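Local coordinates for protein CurJ (Moorea producens 3L, PDB 5TZ6) that probably catalyses dehydration, including vinylogous dehydration, of a polyketide intermediate in curacin biosynthesis, as the dehydratase domain of a synthase module, at residues 194-199 / 258-263. The protein carries 1 engineered substitution. Sequence-based numbering, arbitrary orientation.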
loop_
_atom_site.group_PDB
_atom_site.type_symbol
_atom_site.label_atom_id
_atom_site.label_comp_id
_atom_site.label_asym_id
_atom_site.label_seq_id
_atom_site.Cartn_x
_atom_site.Cartn_y
_atom_site.Cartn_z
ATOM N N GLU A 194 -31.404 -30.898 10.654
ATOM C CA GLU A 194 -29.975 -30.972 10.388
ATOM C C GLU A 194 -29.773 -31.476 8.965
ATOM O O GLU A 194 -30.634 -32.161 8.407
ATOM C CB GLU A 194 -29.256 -31.868 11.413
ATOM C CG GLU A 194 -29.701 -33.325 11.403
ATOM C CD GLU A 194 -29.491 -34.013 12.748
ATOM O OE1 GLU A 194 -30.246 -34.964 13.057
ATOM O OE2 GLU A 194 -28.584 -33.596 13.500
ATOM N N VAL A 195 -28.631 -31.127 8.380
ATOM C CA VAL A 195 -28.318 -31.502 7.006
ATOM C C VAL A 195 -26.829 -31.794 6.901
ATOM O O VAL A 195 -26.004 -31.118 7.525
ATOM C CB VAL A 195 -28.726 -30.402 6.003
ATOM C CG1 VAL A 195 -27.864 -29.166 6.192
ATOM C CG2 VAL A 195 -28.616 -30.917 4.570
ATOM N N LEU A 196 -26.494 -32.798 6.090
ATOM C CA LEU A 196 -25.119 -33.190 5.809
ATOM C C LEU A 196 -24.893 -33.130 4.306
ATOM O O LEU A 196 -25.556 -33.844 3.547
ATOM C CB LEU A 196 -24.824 -34.595 6.338
ATOM C CG LEU A 196 -23.503 -35.225 5.881
ATOM C CD1 LEU A 196 -22.329 -34.635 6.635
ATOM C CD2 LEU A 196 -23.536 -36.742 6.037
ATOM N N CYS A 197 -23.988 -32.257 3.881
ATOM C CA CYS A 197 -23.657 -32.086 2.474
ATOM C C CYS A 197 -22.277 -32.663 2.190
ATOM O O CYS A 197 -21.328 -32.427 2.945
ATOM C CB CYS A 197 -23.692 -30.612 2.078
ATOM S SG CYS A 197 -25.310 -29.849 2.249
ATOM N N GLN A 198 -22.179 -33.433 1.114
ATOM C CA GLN A 198 -20.900 -33.795 0.533
ATOM C C GLN A 198 -20.549 -32.780 -0.542
ATOM O O GLN A 198 -21.395 -32.445 -1.386
ATOM C CB GLN A 198 -20.925 -35.192 -0.076
ATOM C CG GLN A 198 -19.579 -35.574 -0.656
ATOM C CD GLN A 198 -19.592 -36.925 -1.319
ATOM O OE1 GLN A 198 -20.334 -37.150 -2.275
ATOM N NE2 GLN A 198 -18.772 -37.837 -0.818
ATOM N N MET A 199 -19.295 -32.325 -0.524
ATOM C CA MET A 199 -18.807 -31.271 -1.398
ATOM C C MET A 199 -17.554 -31.714 -2.134
ATOM O O MET A 199 -16.686 -32.384 -1.563
ATOM C CB MET A 199 -18.493 -30.000 -0.617
ATOM C CG MET A 199 -19.704 -29.151 -0.342
ATOM S SD MET A 199 -19.586 -28.304 1.231
ATOM C CE MET A 199 -20.900 -27.099 1.047
ATOM N N LEU A 258 -12.634 -33.582 -1.582
ATOM C CA LEU A 258 -13.920 -33.917 -0.986
ATOM C C LEU A 258 -13.964 -33.437 0.457
ATOM O O LEU A 258 -13.064 -33.748 1.243
ATOM C CB LEU A 258 -14.171 -35.426 -1.059
ATOM C CG LEU A 258 -15.595 -35.913 -0.790
ATOM C CD1 LEU A 258 -15.750 -37.361 -1.248
ATOM C CD2 LEU A 258 -15.961 -35.768 0.681
ATOM N N LEU A 259 -15.003 -32.675 0.802
ATOM C CA LEU A 259 -15.209 -32.233 2.175
ATOM C C LEU A 259 -16.638 -32.537 2.598
ATOM O O LEU A 259 -17.516 -32.772 1.763
ATOM C CB LEU A 259 -14.948 -30.728 2.333
ATOM C CG LEU A 259 -13.610 -30.185 1.841
ATOM C CD1 LEU A 259 -13.535 -28.697 2.131
ATOM C CD2 LEU A 259 -12.439 -30.933 2.479
ATOM N N TRP A 260 -16.868 -32.524 3.910
ATOM C CA TRP A 260 -18.198 -32.730 4.462
ATOM C C TRP A 260 -18.625 -31.477 5.212
ATOM O O TRP A 260 -17.814 -30.854 5.900
ATOM C CB TRP A 260 -18.237 -33.934 5.403
ATOM C CG TRP A 260 -17.998 -35.255 4.729
ATOM C CD1 TRP A 260 -16.823 -35.948 4.683
ATOM C CD2 TRP A 260 -18.958 -36.048 4.017
ATOM N NE1 TRP A 260 -16.991 -37.118 3.983
ATOM C CE2 TRP A 260 -18.292 -37.205 3.566
ATOM C CE3 TRP A 260 -20.315 -35.893 3.720
ATOM C CZ2 TRP A 260 -18.936 -38.198 2.834
ATOM C CZ3 TRP A 260 -20.953 -36.879 2.996
ATOM C CH2 TRP A 260 -20.263 -38.017 2.559
ATOM N N CYS A 261 -19.900 -31.117 5.088
ATOM C CA CYS A 261 -20.447 -29.931 5.732
ATOM C C CYS A 261 -21.701 -30.311 6.505
ATOM O O CYS A 261 -22.716 -30.674 5.903
ATOM C CB CYS A 261 -20.759 -28.842 4.707
ATOM S SG CYS A 261 -21.500 -27.395 5.462
ATOM N N TYR A 262 -21.646 -30.196 7.826
ATOM C CA TYR A 262 -22.765 -30.514 8.701
ATOM C C TYR A 262 -23.364 -29.223 9.234
ATOM O O TYR A 262 -22.643 -28.363 9.736
ATOM C CB TYR A 262 -22.314 -31.409 9.853
ATOM C CG TYR A 262 -23.383 -31.702 10.883
ATOM C CD1 TYR A 262 -24.571 -32.325 10.523
ATOM C CD2 TYR A 262 -23.186 -31.386 12.225
ATOM C CE1 TYR A 262 -25.545 -32.601 11.465
ATOM C CE2 TYR A 262 -24.153 -31.664 13.175
ATOM C CZ TYR A 262 -25.331 -32.270 12.789
ATOM O OH TYR A 262 -26.299 -32.547 13.728
ATOM N N THR A 263 -24.676 -29.080 9.105
ATOM C CA THR A 263 -25.373 -27.865 9.494
ATOM C C THR A 263 -26.584 -28.240 10.328
ATOM O O THR A 263 -27.237 -29.252 10.061
ATOM C CB THR A 263 -25.838 -27.049 8.273
ATOM O OG1 THR A 263 -24.707 -26.641 7.491
ATOM C CG2 THR A 263 -26.616 -25.819 8.717
#
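V195, C197 and M199 face T263, C261 and L259 as the hydrogen-bonded pairs of two antiparallel strands, whose axes approach to 4.7 Å at 165°. Each pair closes a two-bond ring, the straightest bond running from C197 N to C261 O (2.9 Å, 176° at the hydrogen). On the face carrying L196, Q198, W260 and Y262, the W260 indole gathers Q198, L258 and L196 around it. Q198, its CG anti to the backbone N (chi1 -179°), lays that CG over one face of W260 in a CH-pi contact, 4.2 Å from the centroid of the six-membered ring; its amide plane, turned 32° from the ring, is hydrogen-bonded through OE1 to NE2 of Q187. L258 CD2 lies over the rim of the same face, while L196 CD1 touches W260 CE3 at 3.8 Å, and the indole NE1 is hydrogen-bonded to OE1 of Q284.

The two strands belong to the antiparallel sheet of a hot-dog fold, the architecture of polyketide synthase dehydratases; strands 185-190 and 274-282 continue it on either side, and helix 151-157 packs on the W260 and Y262 face. Here Y262 OH donates to E194 OE2 (2.5 Å), meeting the carboxylate on its anti side while the oxygen lies at the edge of the phenol ring. A phenylalanine in place of Y262 has no hydroxyl to offer, and the E194 carboxylate would probably be freer to turn away from the ring edge. On the opposite face M199 SD rests against C261 CB at 3.7 Å, and V195 CG1 lies alongside T263 CB at 3.6 Å.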